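Local coordinates for type IV pilus assembly protein PilF (Pseudomonas aeruginosa, PDB 2HO1) that is an outer membrane lipoprotein of tetratricopeptide repeats that is essential for localizing PilQ to the outer membrane and assembling it into the dodecameric secretin of the type IV pilus, at residues R140-L152 with Y163-V177. Sequence-based numbering, arbitrary orientation.
Sequences RSRVFENLGLVSL and YFEKSLRLNRNQPSV
Leu147 sets CB squarely over one face of the Tyr163 ring, 3.6 Å from its centroid, while Tyr163 CB lies beside Gly148 N and Ser151 OG meets the ring's edge. The axes of segments 140-152 and 163-170 run antiparallel and approach to 7.6 Å. Gly148 suits this closeness: its bare CA lies over a face of Phe164, whose CZ comes 3.4 Å from Gly148 C, and Leu152 CD2 touches the ring's edge. Phe144 is a knob among Tyr163, Lys166, Ser167 and Leu170; the aliphatic chain of Lys166 covers one face, CD lying 3.7 Å from Phe144 CE1, and Leu170 CD1 abuts the edge. Small Ser167 allows close packing, and with OG anti to its backbone N (chi1 -171°) it donates to Ser141 O from above the carbonyl plane, opposite the helical donor Glu145 N. Gln174 NE2 in turn donates to Ser167 OG and Asn171 O, tying the turn to the helix end. Extended Glu145 accepts from Ser176 OG through OE2 at 3.1 Å. Helices 140-153 and 157-170 are probably the hairpin of TPR 4, with helix 121-131 against Leu147 and helix 175-187, beginning what is taken as TPR 5, against Phe164, continuing the superhelix.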
loop_
_atom_site.group_PDB
_atom_site.type_symbol
_atom_site.label_atom_id
_atom_site.label_comp_id
_atom_site.label_asym_id
_atom_site.label_seq_id
_atom_site.Cartn_x
_atom_site.Cartn_y
_atom_site.Cartn_z
ATOM N N ARG A 140 -7.906 -10.716 -0.417
ATOM C CA ARG A 140 -7.401 -9.366 -0.215
ATOM C C ARG A 140 -7.895 -8.835 1.147
ATOM O O ARG A 140 -7.177 -8.067 1.814
ATOM C CB ARG A 140 -7.846 -8.492 -1.391
ATOM C CG ARG A 140 -7.587 -6.981 -1.282
ATOM C CD ARG A 140 -7.446 -6.414 -2.703
ATOM N NE ARG A 140 -7.377 -4.958 -2.752
ATOM C CZ ARG A 140 -8.421 -4.159 -2.994
ATOM N NH1 ARG A 140 -9.635 -4.673 -3.217
ATOM N NH2 ARG A 140 -8.258 -2.840 -3.004
ATOM N N SER A 141 -9.096 -9.248 1.573
ATOM C CA SER A 141 -9.628 -8.813 2.877
ATOM C C SER A 141 -8.661 -9.171 4.013
ATOM O O SER A 141 -8.548 -8.438 4.995
ATOM C CB SER A 141 -10.981 -9.464 3.175
ATOM O OG SER A 141 -10.896 -10.882 3.151
ATOM N N ARG A 142 -7.983 -10.308 3.881
ATOM C CA ARG A 142 -6.993 -10.758 4.881
ATOM C C ARG A 142 -5.756 -9.886 4.830
ATOM O O ARG A 142 -5.115 -9.630 5.855
ATOM C CB ARG A 142 -6.589 -12.212 4.623
ATOM C CG ARG A 142 -7.444 -13.205 5.390
ATOM C CD ARG A 142 -7.596 -14.576 4.693
ATOM N NE ARG A 142 -6.373 -15.146 4.113
ATOM C CZ ARG A 142 -6.262 -16.429 3.762
ATOM N NH1 ARG A 142 -7.296 -17.257 3.949
ATOM N NH2 ARG A 142 -5.137 -16.894 3.214
ATOM N N VAL A 143 -5.390 -9.461 3.620
ATOM C CA VAL A 143 -4.257 -8.585 3.471
ATOM C C VAL A 143 -4.506 -7.308 4.279
ATOM O O VAL A 143 -3.612 -6.841 4.991
ATOM C CB VAL A 143 -4.031 -8.220 1.988
ATOM C CG1 VAL A 143 -2.981 -7.154 1.875
ATOM C CG2 VAL A 143 -3.645 -9.469 1.210
ATOM N N PHE A 144 -5.706 -6.742 4.179
ATOM C CA PHE A 144 -6.022 -5.533 4.924
ATOM C C PHE A 144 -6.143 -5.787 6.423
ATOM O O PHE A 144 -5.866 -4.890 7.243
ATOM C CB PHE A 144 -7.300 -4.883 4.410
ATOM C CG PHE A 144 -7.113 -4.162 3.111
ATOM C CD1 PHE A 144 -6.160 -3.147 2.995
ATOM C CD2 PHE A 144 -7.852 -4.511 1.987
ATOM C CE1 PHE A 144 -5.940 -2.502 1.801
ATOM C CE2 PHE A 144 -7.620 -3.850 0.778
ATOM C CZ PHE A 144 -6.660 -2.846 0.700
ATOM N N GLU A 145 -6.601 -6.973 6.796
ATOM C CA GLU A 145 -6.641 -7.289 8.211
ATOM C C GLU A 145 -5.183 -7.244 8.726
ATOM O O GLU A 145 -4.900 -6.665 9.766
ATOM C CB GLU A 145 -7.192 -8.695 8.450
ATOM C CG GLU A 145 -7.114 -9.099 9.924
ATOM C CD GLU A 145 -7.625 -10.499 10.193
ATOM O OE1 GLU A 145 -7.288 -11.430 9.421
ATOM O OE2 GLU A 145 -8.364 -10.661 11.191
ATOM N N ASN A 146 -4.268 -7.863 7.993
ATOM C CA ASN A 146 -2.861 -7.888 8.390
ATOM C C ASN A 146 -2.228 -6.503 8.474
ATOM O O ASN A 146 -1.433 -6.237 9.368
ATOM C CB ASN A 146 -2.053 -8.806 7.468
ATOM C CG ASN A 146 -2.306 -10.267 7.766
ATOM O OD1 ASN A 146 -2.672 -10.612 8.887
ATOM N ND2 ASN A 146 -2.113 -11.128 6.776
ATOM N N LEU A 147 -2.598 -5.623 7.559
ATOM C CA LEU A 147 -2.094 -4.254 7.574
ATOM C C LEU A 147 -2.592 -3.592 8.850
ATOM O O LEU A 147 -1.872 -2.816 9.489
ATOM C CB LEU A 147 -2.579 -3.506 6.323
ATOM C CG LEU A 147 -1.763 -3.851 5.065
ATOM C CD1 LEU A 147 -2.471 -3.301 3.798
ATOM C CD2 LEU A 147 -0.358 -3.271 5.174
ATOM N N GLY A 148 -3.833 -3.886 9.230
ATOM C CA GLY A 148 -4.369 -3.332 10.472
ATOM C C GLY A 148 -3.656 -3.868 11.716
ATOM O O GLY A 148 -3.312 -3.114 12.626
ATOM N N LEU A 149 -3.406 -5.169 11.768
ATOM C CA LEU A 149 -2.726 -5.716 12.934
ATOM C C LEU A 149 -1.306 -5.150 13.040
ATOM O O LEU A 149 -0.875 -4.771 14.136
ATOM C CB LEU A 149 -2.715 -7.250 12.877
ATOM C CG LEU A 149 -4.088 -7.927 13.018
ATOM C CD1 LEU A 149 -3.987 -9.346 12.521
ATOM C CD2 LEU A 149 -4.590 -7.911 14.456
ATOM N N VAL A 150 -0.585 -5.073 11.914
ATOM C CA VAL A 150 0.775 -4.518 11.918
ATOM C C VAL A 150 0.713 -3.054 12.371
ATOM O O VAL A 150 1.577 -2.584 13.116
ATOM C CB VAL A 150 1.436 -4.611 10.498
ATOM C CG1 VAL A 150 2.739 -3.796 10.442
ATOM C CG2 VAL A 150 1.708 -6.083 10.139
ATOM N N SER A 151 -0.316 -2.323 11.947
ATOM C CA SER A 151 -0.434 -0.929 12.342
ATOM C C SER A 151 -0.579 -0.809 13.862
ATOM O O SER A 151 -0.060 0.144 14.484
ATOM C CB SER A 151 -1.623 -0.262 11.632
ATOM O OG SER A 151 -1.350 -0.105 10.255
ATOM N N LEU A 152 -1.295 -1.762 14.459
ATOM C CA LEU A 152 -1.467 -1.772 15.905
ATOM C C LEU A 152 -0.107 -1.802 16.587
ATOM O O LEU A 152 0.183 -0.985 17.458
ATOM C CB LEU A 152 -2.283 -2.991 16.332
ATOM C CG LEU A 152 -3.717 -2.764 16.805
ATOM C CD1 LEU A 152 -4.278 -1.473 16.255
ATOM C CD2 LEU A 152 -4.586 -3.936 16.413
ATOM N N TYR A 163 -7.493 0.358 8.107
ATOM C CA TYR A 163 -7.217 -0.897 7.446
ATOM C C TYR A 163 -8.296 -1.906 7.805
ATOM O O TYR A 163 -8.796 -2.610 6.934
ATOM C CB TYR A 163 -5.824 -1.415 7.810
ATOM C CG TYR A 163 -4.708 -0.722 7.022
ATOM C CD1 TYR A 163 -4.757 -0.635 5.616
ATOM C CD2 TYR A 163 -3.598 -0.175 7.675
ATOM C CE1 TYR A 163 -3.718 -0.019 4.883
ATOM C CE2 TYR A 163 -2.573 0.428 6.960
ATOM C CZ TYR A 163 -2.631 0.503 5.581
ATOM O OH TYR A 163 -1.584 1.051 4.908
ATOM N N PHE A 164 -8.673 -1.972 9.080
ATOM C CA PHE A 164 -9.731 -2.887 9.491
ATOM C C PHE A 164 -11.059 -2.604 8.770
ATOM O O PHE A 164 -11.758 -3.537 8.381
ATOM C CB PHE A 164 -9.916 -2.854 11.015
ATOM C CG PHE A 164 -8.760 -3.482 11.775
ATOM C CD1 PHE A 164 -8.172 -4.659 11.316
ATOM C CD2 PHE A 164 -8.267 -2.897 12.941
ATOM C CE1 PHE A 164 -7.110 -5.233 12.012
ATOM C CE2 PHE A 164 -7.218 -3.458 13.636
ATOM C CZ PHE A 164 -6.634 -4.621 13.180
ATOM N N GLU A 165 -11.401 -1.330 8.586
ATOM C CA GLU A 165 -12.621 -0.999 7.864
ATOM C C GLU A 165 -12.551 -1.475 6.412
ATOM O O GLU A 165 -13.562 -1.935 5.857
ATOM C CB GLU A 165 -12.891 0.511 7.919
ATOM C CG GLU A 165 -13.425 0.964 9.260
ATOM C CD GLU A 165 -13.359 2.474 9.460
ATOM O OE1 GLU A 165 -12.656 3.159 8.683
ATOM O OE2 GLU A 165 -13.987 2.981 10.417
ATOM N N LYS A 166 -11.377 -1.362 5.780
ATOM C CA LYS A 166 -11.246 -1.839 4.401
ATOM C C LYS A 166 -11.478 -3.356 4.357
ATOM O O LYS A 166 -12.136 -3.885 3.434
ATOM C CB LYS A 166 -9.854 -1.505 3.802
ATOM C CG LYS A 166 -9.554 -0.011 3.625
ATOM C CD LYS A 166 -8.228 0.195 2.902
ATOM C CE LYS A 166 -7.637 1.557 3.205
ATOM N NZ LYS A 166 -8.469 2.731 2.757
ATOM N N SER A 167 -10.934 -4.063 5.347
ATOM C CA SER A 167 -11.107 -5.517 5.405
ATOM C C SER A 167 -12.601 -5.909 5.534
ATOM O O SER A 167 -13.074 -6.815 4.859
ATOM C CB SER A 167 -10.327 -6.089 6.595
ATOM O OG SER A 167 -10.285 -7.501 6.580
ATOM N N LEU A 168 -13.343 -5.216 6.393
ATOM C CA LEU A 168 -14.745 -5.550 6.587
ATOM C C LEU A 168 -15.610 -5.137 5.408
ATOM O O LEU A 168 -16.680 -5.696 5.217
ATOM C CB LEU A 168 -15.285 -4.914 7.876
ATOM C CG LEU A 168 -14.789 -5.551 9.185
ATOM C CD1 LEU A 168 -15.179 -4.695 10.390
ATOM C CD2 LEU A 168 -15.353 -6.929 9.323
ATOM N N ARG A 169 -15.162 -4.157 4.626
ATOM C CA ARG A 169 -15.930 -3.720 3.460
ATOM C C ARG A 169 -15.852 -4.827 2.412
ATOM O O ARG A 169 -16.815 -5.062 1.694
ATOM C CB ARG A 169 -15.360 -2.417 2.900
ATOM C CG ARG A 169 -16.405 -1.437 2.387
ATOM C CD ARG A 169 -15.749 -0.244 1.693
ATOM N NE ARG A 169 -16.689 0.591 0.931
ATOM C CZ ARG A 169 -16.319 1.507 0.028
ATOM N NH1 ARG A 169 -15.033 1.705 -0.245
ATOM N NH2 ARG A 169 -17.231 2.224 -0.617
ATOM N N LEU A 170 -14.713 -5.522 2.344
ATOM C CA LEU A 170 -14.518 -6.627 1.399
ATOM C C LEU A 170 -15.108 -7.946 1.892
ATOM O O LEU A 170 -15.496 -8.819 1.099
ATOM C CB LEU A 170 -13.039 -6.858 1.114
ATOM C CG LEU A 170 -12.302 -5.751 0.385
ATOM C CD1 LEU A 170 -10.904 -6.209 0.122
ATOM C CD2 LEU A 170 -13.034 -5.407 -0.920
ATOM N N ASN A 171 -15.128 -8.112 3.207
ATOM C CA ASN A 171 -15.706 -9.306 3.784
ATOM C C ASN A 171 -16.268 -8.992 5.155
ATOM O O ASN A 171 -15.556 -8.946 6.149
ATOM C CB ASN A 171 -14.676 -10.424 3.857
ATOM C CG ASN A 171 -15.271 -11.695 4.379
ATOM O OD1 ASN A 171 -16.467 -11.749 4.650
ATOM N ND2 ASN A 171 -14.450 -12.723 4.537
ATOM N N ARG A 172 -17.571 -8.759 5.181
ATOM C CA ARG A 172 -18.308 -8.421 6.393
ATOM C C ARG A 172 -18.314 -9.497 7.460
ATOM O O ARG A 172 -18.425 -9.194 8.642
ATOM C CB ARG A 172 -19.759 -8.108 6.031
ATOM C CG ARG A 172 -19.916 -6.957 5.067
ATOM C CD ARG A 172 -19.534 -5.651 5.744
ATOM N NE ARG A 172 -19.709 -4.504 4.857
ATOM C CZ ARG A 172 -19.242 -3.289 5.124
ATOM N NH1 ARG A 172 -18.559 -3.069 6.249
ATOM N NH2 ARG A 172 -19.448 -2.297 4.267
ATOM N N ASN A 173 -18.197 -10.752 7.040
ATOM C CA ASN A 173 -18.238 -11.863 7.972
ATOM C C ASN A 173 -16.885 -12.243 8.582
ATOM O O ASN A 173 -16.364 -13.328 8.326
ATOM C CB ASN A 173 -18.879 -13.069 7.269
ATOM C CG ASN A 173 -19.165 -14.231 8.225
ATOM O OD1 ASN A 173 -19.052 -14.091 9.452
ATOM N ND2 ASN A 173 -19.546 -15.385 7.664
ATOM N N GLN A 174 -16.315 -11.352 9.392
ATOM C CA GLN A 174 -15.023 -11.618 10.030
ATOM C C GLN A 174 -15.099 -11.188 11.503
ATOM O O GLN A 174 -14.734 -10.069 11.855
ATOM C CB GLN A 174 -13.889 -10.839 9.337
ATOM C CG GLN A 174 -13.724 -11.077 7.839
ATOM C CD GLN A 174 -12.558 -10.271 7.233
ATOM O OE1 GLN A 174 -11.400 -10.698 7.275
ATOM N NE2 GLN A 174 -12.865 -9.096 6.689
ATOM N N PRO A 175 -15.594 -12.076 12.380
ATOM C CA PRO A 175 -15.712 -11.769 13.813
ATOM C C PRO A 175 -14.428 -11.216 14.429
ATOM O O PRO A 175 -14.480 -10.285 15.216
ATOM C CB PRO A 175 -16.106 -13.114 14.420
ATOM C CG PRO A 175 -16.908 -13.754 13.304
ATOM C CD PRO A 175 -16.054 -13.449 12.095
ATOM N N SER A 176 -13.275 -11.780 14.070
ATOM C CA SER A 176 -12.017 -11.312 14.631
ATOM C C SER A 176 -11.704 -9.851 14.290
ATOM O O SER A 176 -11.148 -9.139 15.123
ATOM C CB SER A 176 -10.851 -12.222 14.212
ATOM O OG SER A 176 -10.513 -12.086 12.843
ATOM N N VAL A 177 -12.065 -9.405 13.085
ATOM C CA VAL A 177 -11.837 -8.015 12.689
ATOM C C VAL A 177 -12.842 -7.145 13.420
ATOM O O VAL A 177 -12.512 -6.067 13.910
ATOM C CB VAL A 177 -11.976 -7.783 11.135
ATOM C CG1 VAL A 177 -11.796 -6.275 10.802
ATOM C CG2 VAL A 177 -10.933 -8.607 10.389
#